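Local atomic coordinates of mandelate racemase/muconate lactonizing enzyme family protein (Bradyrhizobium sp. ORS 278, PDB entry 3TOY), a protein that is of unknown function but belongs to the enolase superfamily, joining an N-terminal domain to a barrel domain that holds a calcium ion. Residues L241-E246 with P266-E271; S288-P293 with S315-S320; T302-V307 with H329-T334. One frame throughout, in Å; residues are numbered along the deposited sequence.

Contact 1: L241-E246 with P266-E271; sequences LTWIEE and PIQAGE. With CA (calcium ion), chain E.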
loop_
_atom_site.group_PDB
_atom_site.type_symbol
_atom_site.label_atom_id
_atom_site.label_comp_id
_atom_site.label_asym_id
_atom_site.label_seq_id
_atom_site.Cartn_x
_atom_site.Cartn_y
_atom_site.Cartn_z
ATOM N N LEU A 241 -5.020 4.966 -31.478
ATOM C CA LEU A 241 -4.791 6.348 -31.036
ATOM C C LEU A 241 -3.495 6.472 -30.236
ATOM O O LEU A 241 -3.122 5.572 -29.495
ATOM C CB LEU A 241 -5.975 6.830 -30.191
ATOM C CG LEU A 241 -7.313 6.734 -30.911
ATOM C CD1 LEU A 241 -8.441 7.202 -29.998
ATOM C CD2 LEU A 241 -7.214 7.593 -32.164
ATOM N N THR A 242 -2.808 7.600 -30.382
ATOM C CA THR A 242 -1.566 7.825 -29.673
ATOM C C THR A 242 -1.820 8.200 -28.218
ATOM O O THR A 242 -1.061 7.799 -27.335
ATOM C CB THR A 242 -0.768 8.925 -30.394
ATOM O OG1 THR A 242 -0.222 8.360 -31.590
ATOM C CG2 THR A 242 0.369 9.475 -29.513
ATOM N N TRP A 243 -2.867 8.981 -27.982
ATOM C CA TRP A 243 -3.245 9.352 -26.603
ATOM C C TRP A 243 -4.669 9.860 -26.512
ATOM O O TRP A 243 -5.279 10.246 -27.536
ATOM C CB TRP A 243 -2.236 10.351 -25.998
ATOM C CG TRP A 243 -2.301 11.819 -26.445
ATOM C CD1 TRP A 243 -3.401 12.637 -26.500
ATOM C CD2 TRP A 243 -1.174 12.635 -26.783
ATOM N NE1 TRP A 243 -3.017 13.922 -26.875
ATOM C CE2 TRP A 243 -1.655 13.933 -27.053
ATOM C CE3 TRP A 243 0.202 12.386 -26.886
ATOM C CZ2 TRP A 243 -0.809 14.970 -27.430
ATOM C CZ3 TRP A 243 1.038 13.421 -27.268
ATOM C CH2 TRP A 243 0.529 14.699 -27.524
ATOM N N ILE A 244 -5.228 9.763 -25.305
ATOM C CA ILE A 244 -6.514 10.368 -24.975
ATOM C C ILE A 244 -6.222 11.512 -24.028
ATOM O O ILE A 244 -5.625 11.295 -22.959
ATOM C CB ILE A 244 -7.392 9.371 -24.221
ATOM C CG1 ILE A 244 -7.629 8.132 -25.104
ATOM C CG2 ILE A 244 -8.699 10.045 -23.796
ATOM C CD1 ILE A 244 -8.603 8.387 -26.291
ATOM N N GLU A 245 -6.691 12.717 -24.362
ATOM C CA GLU A 245 -6.260 13.912 -23.646
ATOM C C GLU A 245 -7.392 14.470 -22.771
ATOM O O GLU A 245 -8.540 14.572 -23.226
ATOM C CB GLU A 245 -5.784 14.933 -24.686
ATOM C CG GLU A 245 -5.278 16.243 -24.148
ATOM C CD GLU A 245 -4.688 17.083 -25.276
ATOM O OE1 GLU A 245 -3.984 16.489 -26.136
ATOM O OE2 GLU A 245 -4.919 18.317 -25.283
ATOM N N GLU A 246 -7.059 14.814 -21.520
ATOM C CA GLU A 246 -8.018 15.337 -20.530
ATOM C C GLU A 246 -9.397 14.695 -20.609
ATOM O O GLU A 246 -10.384 15.368 -20.901
ATOM C CB GLU A 246 -8.127 16.864 -20.641
ATOM C CG GLU A 246 -6.884 17.609 -20.144
ATOM C CD GLU A 246 -7.160 19.098 -19.916
ATOM O OE1 GLU A 246 -7.754 19.730 -20.815
ATOM O OE2 GLU A 246 -6.812 19.630 -18.844
ATOM N N PRO A 266 -2.721 5.509 -23.854
ATOM C CA PRO A 266 -2.059 6.421 -22.935
ATOM C C PRO A 266 -2.930 7.637 -22.646
ATOM O O PRO A 266 -3.608 8.165 -23.545
ATOM C CB PRO A 266 -0.772 6.796 -23.663
ATOM C CG PRO A 266 -0.477 5.550 -24.567
ATOM C CD PRO A 266 -1.868 5.109 -24.992
ATOM N N ILE A 267 -2.904 8.080 -21.393
ATOM C CA ILE A 267 -3.676 9.243 -20.970
ATOM C C ILE A 267 -2.750 10.447 -20.929
ATOM O O ILE A 267 -1.686 10.392 -20.312
ATOM C CB ILE A 267 -4.245 9.009 -19.558
ATOM C CG1 ILE A 267 -5.202 7.817 -19.584
ATOM C CG2 ILE A 267 -4.969 10.249 -19.044
ATOM C CD1 ILE A 267 -6.391 7.962 -20.630
ATOM N N GLN A 268 -3.158 11.518 -21.611
ATOM C CA GLN A 268 -2.413 12.782 -21.684
ATOM C C GLN A 268 -3.187 13.854 -20.893
ATOM O O GLN A 268 -4.420 13.906 -20.940
ATOM C CB GLN A 268 -2.317 13.215 -23.168
ATOM C CG GLN A 268 -1.714 14.590 -23.427
ATOM C CD GLN A 268 -0.236 14.640 -23.094
ATOM O OE1 GLN A 268 0.130 14.700 -21.918
ATOM N NE2 GLN A 268 0.637 14.611 -24.135
ATOM N N ALA A 269 -2.459 14.697 -20.166
ATOM C CA ALA A 269 -3.091 15.761 -19.379
ATOM C C ALA A 269 -2.050 16.789 -19.024
ATOM O O ALA A 269 -0.892 16.628 -19.354
ATOM C CB ALA A 269 -3.765 15.198 -18.101
ATOM N N GLY A 270 -2.450 17.850 -18.337
ATOM C CA GLY A 270 -1.439 18.780 -17.810
ATOM C C GLY A 270 -1.526 20.216 -18.306
ATOM O O GLY A 270 -0.950 21.123 -17.694
ATOM N N GLU A 271 -2.277 20.448 -19.372
ATOM C CA GLU A 271 -2.285 21.810 -19.943
ATOM C C GLU A 271 -2.977 22.797 -19.024
ATOM O O GLU A 271 -2.867 24.005 -19.217
ATOM C CB GLU A 271 -2.973 21.824 -21.309
ATOM C CG GLU A 271 -4.509 21.767 -21.254
ATOM C CD GLU A 271 -5.092 21.357 -22.597
ATOM O OE1 GLU A 271 -4.660 20.327 -23.137
ATOM O OE2 GLU A 271 -5.987 22.054 -23.112
HETATM CA CA CA E . -6.210 20.212 -24.986
HETATM O O HOH W 1 -4.572 19.391 -17.270
HETATM O O HOH W 2 -7.537 19.218 -23.435
HETATM O O HOH W 3 -5.056 21.365 -26.817
#

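Contact 2: S288-P293 with S315-S320; sequences SDFIMP and SIPMSS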
loop_
_atom_site.group_PDB
_atom_site.type_symbol
_atom_site.label_atom_id
_atom_site.label_comp_id
_atom_site.label_asym_id
_atom_site.label_seq_id
_atom_site.Cartn_x
_atom_site.Cartn_y
_atom_site.Cartn_z
ATOM N N SER A 288 -1.565 10.648 -15.061
ATOM C CA SER A 288 -1.432 10.442 -16.512
ATOM C C SER A 288 -0.161 9.715 -16.932
ATOM O O SER A 288 0.790 9.600 -16.156
ATOM C CB SER A 288 -1.522 11.791 -17.224
ATOM O OG SER A 288 -0.388 12.594 -16.883
ATOM N N ASP A 289 -0.169 9.194 -18.164
ATOM C CA ASP A 289 0.992 8.548 -18.751
ATOM C C ASP A 289 1.902 9.537 -19.388
ATOM O O ASP A 289 3.114 9.346 -19.362
ATOM C CB ASP A 289 0.555 7.541 -19.824
ATOM C CG ASP A 289 -0.343 6.476 -19.245
ATOM O OD1 ASP A 289 0.167 5.696 -18.420
ATOM O OD2 ASP A 289 -1.543 6.427 -19.562
ATOM N N PHE A 290 1.300 10.571 -19.989
ATOM C CA PHE A 290 2.029 11.633 -20.676
ATOM C C PHE A 290 1.614 12.946 -19.990
ATOM O O PHE A 290 0.530 13.024 -19.391
ATOM C CB PHE A 290 1.550 11.740 -22.142
ATOM C CG PHE A 290 1.818 10.502 -22.999
ATOM C CD1 PHE A 290 2.797 9.579 -22.652
ATOM C CD2 PHE A 290 1.110 10.308 -24.180
ATOM C CE1 PHE A 290 3.036 8.479 -23.473
ATOM C CE2 PHE A 290 1.359 9.213 -25.006
ATOM C CZ PHE A 290 2.328 8.318 -24.652
ATOM N N ILE A 291 2.422 14.001 -20.135
ATOM C CA ILE A 291 1.984 15.328 -19.702
ATOM C C ILE A 291 2.281 16.326 -20.821
ATOM O O ILE A 291 3.170 16.095 -21.625
ATOM C CB ILE A 291 2.676 15.840 -18.378
ATOM C CG1 ILE A 291 4.202 15.876 -18.517
ATOM C CG2 ILE A 291 2.200 14.967 -17.150
ATOM C CD1 ILE A 291 4.883 16.498 -17.318
ATOM N N MET A 292 1.541 17.424 -20.813
ATOM C CA MET A 292 1.765 18.534 -21.743
ATOM C C MET A 292 1.528 19.874 -21.037
ATOM O O MET A 292 0.437 20.464 -21.145
ATOM C CB MET A 292 0.848 18.406 -22.974
ATOM C CG MET A 292 -0.625 18.149 -22.689
ATOM S SD MET A 292 -1.573 17.859 -24.217
ATOM C CE MET A 292 -1.786 19.567 -24.836
ATOM N N PRO A 293 2.529 20.344 -20.282
ATOM C CA PRO A 293 2.347 21.621 -19.596
ATOM C C PRO A 293 2.120 22.761 -20.606
ATOM O O PRO A 293 2.549 22.657 -21.758
ATOM C CB PRO A 293 3.667 21.826 -18.851
ATOM C CG PRO A 293 4.320 20.457 -18.798
ATOM C CD PRO A 293 3.844 19.726 -20.007
ATOM N N SER A 315 9.560 9.191 -15.629
ATOM C CA SER A 315 9.542 8.594 -16.985
ATOM C C SER A 315 8.249 8.915 -17.750
ATOM O O SER A 315 7.553 8.024 -18.240
ATOM C CB SER A 315 9.806 7.077 -16.956
ATOM O OG SER A 315 11.017 6.819 -16.259
ATOM N N ILE A 316 7.918 10.203 -17.797
ATOM C CA ILE A 316 6.692 10.678 -18.421
ATOM C C ILE A 316 7.057 11.512 -19.645
ATOM O O ILE A 316 7.668 12.589 -19.526
ATOM C CB ILE A 316 5.855 11.522 -17.446
ATOM C CG1 ILE A 316 5.337 10.619 -16.316
ATOM C CG2 ILE A 316 4.650 12.185 -18.176
ATOM C CD1 ILE A 316 4.512 11.359 -15.285
ATOM N N PRO A 317 6.727 11.006 -20.833
ATOM C CA PRO A 317 6.964 11.818 -22.030
ATOM C C PRO A 317 6.251 13.156 -21.888
ATOM O O PRO A 317 5.075 13.196 -21.552
ATOM C CB PRO A 317 6.284 11.006 -23.130
ATOM C CG PRO A 317 6.435 9.570 -22.635
ATOM C CD PRO A 317 6.133 9.694 -21.161
ATOM N N MET A 318 6.958 14.231 -22.211
ATOM C CA MET A 318 6.466 15.588 -21.968
ATOM C C MET A 318 6.333 16.356 -23.284
ATOM O O MET A 318 7.314 16.519 -24.000
ATOM C CB MET A 318 7.451 16.300 -21.044
ATOM C CG MET A 318 7.065 17.707 -20.628
ATOM S SD MET A 318 8.049 18.104 -19.152
ATOM C CE MET A 318 8.054 19.918 -19.147
ATOM N N SER A 319 5.109 16.808 -23.571
ATOM C CA SER A 319 4.787 17.590 -24.757
ATOM C C SER A 319 4.440 19.019 -24.332
ATOM O O SER A 319 4.458 19.325 -23.140
ATOM C CB SER A 319 3.601 16.930 -25.471
ATOM O OG SER A 319 3.989 15.666 -25.992
ATOM N N SER A 320 4.101 19.888 -25.296
ATOM C CA SER A 320 3.673 21.231 -24.963
ATOM C C SER A 320 2.202 21.459 -25.273
ATOM O O SER A 320 1.603 20.780 -26.112
ATOM C CB SER A 320 4.542 22.264 -25.716
ATOM O OG SER A 320 4.510 21.996 -27.119
HETATM O O HOH W 4 4.651 7.091 -19.143
#

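Contact 3: T302-V307 with H329-T334; sequences TGWLNV and HVLPVT. With P4C (O-acetaldehydyl-hexaethylene glycol), chain H.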
loop_
_atom_site.group_PDB
_atom_site.type_symbol
_atom_site.label_atom_id
_atom_site.label_comp_id
_atom_site.label_asym_id
_atom_site.label_seq_id
_atom_site.Cartn_x
_atom_site.Cartn_y
_atom_site.Cartn_z
ATOM N N THR A 302 10.908 29.132 -16.534
ATOM C CA THR A 302 11.525 28.773 -15.280
ATOM C C THR A 302 10.784 27.551 -14.656
ATOM O O THR A 302 11.426 26.578 -14.227
ATOM C CB THR A 302 11.525 29.978 -14.309
ATOM O OG1 THR A 302 12.338 31.030 -14.882
ATOM C CG2 THR A 302 12.131 29.586 -12.949
ATOM N N GLY A 303 9.460 27.636 -14.632
ATOM C CA GLY A 303 8.595 26.542 -14.119
ATOM C C GLY A 303 8.704 25.284 -14.997
ATOM O O GLY A 303 8.789 24.146 -14.479
ATOM N N TRP A 304 8.721 25.466 -16.316
ATOM C CA TRP A 304 8.866 24.338 -17.258
ATOM C C TRP A 304 10.092 23.500 -16.954
ATOM O O TRP A 304 10.021 22.249 -16.935
ATOM C CB TRP A 304 8.947 24.842 -18.708
ATOM C CG TRP A 304 9.149 23.761 -19.713
ATOM C CD1 TRP A 304 10.283 23.079 -19.945
ATOM C CD2 TRP A 304 8.165 23.231 -20.607
ATOM N NE1 TRP A 304 10.085 22.143 -20.930
ATOM C CE2 TRP A 304 8.786 22.212 -21.347
ATOM C CE3 TRP A 304 6.813 23.501 -20.831
ATOM C CZ2 TRP A 304 8.117 21.473 -22.311
ATOM C CZ3 TRP A 304 6.147 22.764 -21.781
ATOM C CH2 TRP A 304 6.802 21.773 -22.524
ATOM N N LEU A 305 11.233 24.168 -16.739
ATOM C CA LEU A 305 12.485 23.447 -16.495
ATOM C C LEU A 305 12.433 22.579 -15.222
ATOM O O LEU A 305 13.005 21.475 -15.182
ATOM C CB LEU A 305 13.681 24.414 -16.454
ATOM C CG LEU A 305 13.966 25.124 -17.785
ATOM C CD1 LEU A 305 14.985 26.251 -17.560
ATOM C CD2 LEU A 305 14.440 24.176 -18.898
ATOM N N ASN A 306 11.774 23.064 -14.182
ATOM C CA ASN A 306 11.553 22.282 -12.963
ATOM C C ASN A 306 10.755 21.026 -13.320
ATOM O O ASN A 306 11.134 19.897 -12.969
ATOM C CB ASN A 306 10.750 23.126 -11.964
ATOM C CG ASN A 306 10.584 22.475 -10.577
ATOM O OD1 ASN A 306 10.123 21.319 -10.413
ATOM N ND2 ASN A 306 10.905 23.268 -9.546
ATOM N N VAL A 307 9.631 21.237 -14.005
ATOM C CA VAL A 307 8.758 20.116 -14.410
ATOM C C VAL A 307 9.476 19.124 -15.353
ATOM O O VAL A 307 9.218 17.932 -15.319
ATOM C CB VAL A 307 7.406 20.622 -15.024
ATOM C CG1 VAL A 307 6.566 19.446 -15.589
ATOM C CG2 VAL A 307 6.585 21.352 -13.949
ATOM N N HIS A 329 11.584 26.372 -27.784
ATOM C CA HIS A 329 12.832 26.687 -27.106
ATOM C C HIS A 329 13.090 25.835 -25.864
ATOM O O HIS A 329 14.233 25.731 -25.419
ATOM C CB HIS A 329 12.895 28.163 -26.693
ATOM C CG HIS A 329 13.142 29.100 -27.835
ATOM N ND1 HIS A 329 14.403 29.550 -28.164
ATOM C CD2 HIS A 329 12.289 29.679 -28.714
ATOM C CE1 HIS A 329 14.316 30.358 -29.210
ATOM N NE2 HIS A 329 13.044 30.460 -29.560
ATOM N N VAL A 330 12.043 25.244 -25.286
ATOM C CA VAL A 330 12.248 24.418 -24.085
ATOM C C VAL A 330 12.214 22.899 -24.345
ATOM O O VAL A 330 12.895 22.151 -23.650
ATOM C CB VAL A 330 11.283 24.786 -22.917
ATOM C CG1 VAL A 330 11.718 26.114 -22.263
ATOM C CG2 VAL A 330 9.840 24.828 -23.396
ATOM N N LEU A 331 11.475 22.456 -25.355
ATOM C CA LEU A 331 11.473 21.020 -25.674
ATOM C C LEU A 331 12.865 20.426 -25.948
ATOM O O LEU A 331 13.164 19.296 -25.532
ATOM C CB LEU A 331 10.453 20.714 -26.769
ATOM C CG LEU A 331 9.044 20.668 -26.191
ATOM C CD1 LEU A 331 7.967 20.832 -27.276
ATOM C CD2 LEU A 331 8.831 19.345 -25.416
ATOM N N PRO A 332 13.756 21.190 -26.623
ATOM C CA PRO A 332 15.080 20.629 -26.881
ATOM C C PRO A 332 15.922 20.347 -25.641
ATOM O O PRO A 332 16.916 19.627 -25.745
ATOM C CB PRO A 332 15.763 21.713 -27.759
ATOM C CG PRO A 332 14.597 22.402 -28.434
ATOM C CD PRO A 332 13.544 22.466 -27.340
ATOM N N VAL A 333 15.571 20.923 -24.485
ATOM C CA VAL A 333 16.328 20.652 -23.262
ATOM C C VAL A 333 15.509 19.847 -22.241
ATOM O O VAL A 333 15.867 19.778 -21.065
ATOM C CB VAL A 333 16.877 21.941 -22.621
ATOM C CG1 VAL A 333 17.932 22.603 -23.585
ATOM C CG2 VAL A 333 15.730 22.914 -22.284
ATOM N N THR A 334 14.427 19.245 -22.720
ATOM C CA THR A 334 13.491 18.491 -21.875
ATOM C C THR A 334 13.852 17.018 -22.089
ATOM O O THR A 334 13.734 16.511 -23.209
ATOM C CB THR A 334 12.045 18.746 -22.309
ATOM O OG1 THR A 334 11.743 20.145 -22.156
ATOM C CG2 THR A 334 11.010 17.887 -21.495
HETATM O O1 P4C H . 15.982 20.162 -15.840
HETATM C C2 P4C H . 15.655 20.920 -17.015
HETATM C C3 P4C H . 16.835 20.973 -17.982
HETATM O O4 P4C H . 17.674 22.095 -17.690
HETATM C C5 P4C H . 18.244 22.670 -18.879
HETATM C C6 P4C H . 19.257 23.767 -18.556
HETATM O O7 P4C H . 18.589 24.956 -18.136
HETATM C C8 P4C H . 19.390 25.885 -17.398
HETATM C C9 P4C H . 18.452 26.885 -16.722
HETATM O O10 P4C H . 18.446 26.670 -15.306
HETATM C C11 P4C H . 17.296 27.206 -14.652
HETATM C C12 P4C H . 17.251 26.691 -13.215
HETATM O O13 P4C H . 16.805 25.330 -13.166
HETATM C C14 P4C H . 16.472 24.932 -11.830
HETATM C C15 P4C H . 16.253 23.422 -11.782
HETATM O O16 P4C H . 14.891 23.117 -12.093
#

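Contact 1: L241-E246 with P266-E271
Ile244 and Glu245 pair with Ile267 and Gln268 as two parallel neighbours of the barrel sheet, joined by helix 253-262 into a beta-alpha-beta unit of the enolase-type barrel. Three backbone bonds tie them in a ladder: Ile244 N to Pro266 O (2.9 Å), Gln268 N to Ile244 O (2.8 Å) and Glu246 N to Gln268 O.

The tight part lies on the Glu245 and Gln268 face. Gln268 lays its aliphatic stem over the Trp243 indole, with CB 3.6 Å from the centroid of the five-membered ring and almost directly above it. The indole is carried there by a chi1 of 76°, which sets CG between the backbone N and the carbonyl carbon. Glu245 runs alongside Gln268, pointing the same way, and its OE1 offers the anti lone pair to Trp243 NE1 (2.8 Å). That bond is bent, and Lys188 adds a salt bridge to the same oxygen; together they probably steady the carboxylate whose OE2 meets the calcium ion at 2.3 Å. Glu271 binds the metal through both oxygens, and Asp219 is a further ligand. Shared coordination of the cation probably offsets the repulsion between Glu245 OE2 and Glu271 OE1, 3.0 Å apart.

The looser margins differ. At the N-terminal end the partly exposed Pro266 merely rests its ring against Thr242 O. At the metal end waters supplement the packing: Glu246 stacks its carboxylate on that of Glu271, planes 21° apart, while its OE2 is held by Asn272 and by a water that also accepts from Gly270 N. Its other oxygen belongs to the second shell, OE1 of Glu246 accepting a 2.7 Å hydrogen bond from a water bound to the calcium.

Contact 2: S288-P293 with S315-S320
Ile291 O receives the shortest hydrogen bond between the segments, from Ser319 N at 2.8 Å, nearly straight and in the carbonyl plane; Met318 CA adds a longer C-H contact to the same oxygen. Ile291 N in turn donates to Pro317 O (3.1 Å). With this single bridge, the chains advancing in the same direction, the irregular 315-320 apparently stands in for a strand of the barrel; on its far side Met318 bonds Thr336 through the backbone and Ser319 OG bonds Phe339 N. Ser319 O continues the pattern without an N-H, drawing up Met292 CA at 3.1 Å and Pro293 CD beside it.

Side chains divide between two faces. Toward helices 275-285 and 300-314, Ile291 crosses Ile316 at about a right angle, its CG1 3.7 Å from Ile316 CG2. A chi1 of 57° turns that CG1 branch between the backbone N and the carbonyl carbon, and CD1 then reaches Met318 SD (4.0 Å). The extended Met318 carries CE on to the Pro293 ring. On the other face Phe290 meets Pro317 obliquely, CD1 to CG 3.6 Å, where Pro317 also helps line a pocket holding O-acetaldehydyl-hexaethylene glycol.

Polar groups close the N-terminal end. One water donates to both Asp289 O and Ser315 O, whereas the Asp289 carboxylate turns to Arg260. Ser315 ends helix 300-314 in a Schellman motif, and its OG is hydrogen-bonded to Asn252 of a second subunit.

Pro317 and Pro293 set CD, not N-H, against Asp289 O and Ser319 O, so the pairing keeps two backbone hydrogen bonds, with C-H contacts and apolar packing alongside.

Contact 3: T302-V307 with H329-T334
Trp304 and Thr334 supply the one hydrogen bond between helix 300-314 and the turn that follows helix 324-330: NE1 points at OG1, 2.9 Å away, in the plane of the indole and at 167°. Thr334 OG1 donates to Val330 O (2.8 Å), from above the carbonyl plane, while Val333 N reaches that oxygen from the opposite face. This donor-acceptor chain orients the hydroxyl as acceptor for the indole and satisfies a buried N-H.

Apolar contacts lie beside this polar line. Val330 sets CG2 over the five-membered ring of Trp304, 3.5 Å from its centroid and 12° from the normal, a CH-pi contact. Leu331 CD2 lies instead at the rim, near CZ2 (3.8 Å). Both approaches depend on Trp304 CG standing opposite the backbone N (chi1 178°), which swings the indole across to the other segment. Leu305 CD2 meets Val333 CG2 separately.

O-acetaldehydyl-hexaethylene glycol makes a weak 3.3 Å hydrogen bond from O1 to Leu305 O, and its chain curls past Leu305 CD1, with C9 3.6 Å from it.

Around the pair, Val330 and Thr334 extend the packing along helix 300-314, on Ile301 and Ala308 respectively, and Val333 meets Val104 of a third subunit; the same helix follows strand 290-291 of the barrel in the chain.

All three contacts are buried, yet they illustrate how chemistry changes from the barrel's strands to its outer layer. Contacts 1 and 2 share a sheet: Ile267 N probably bonds Asp289 OD2 and Ala269 O probably accepts from Met292 N, so 266-271 is held on both flanks. Contact 1 is rich in charge because metal ligands sit at or just beyond the C-terminal ends of its strands; contact 2, beside it, is mostly apolar and has no metal ligand of that site. Contact 3 joins helical elements through side chains alone and buries roughly half the area of either. Met318 CE, 3.3 Å from Trp304 CE2, connects it to contact 2, whereas contact 1 stays about 8 Å away at the nearest atoms.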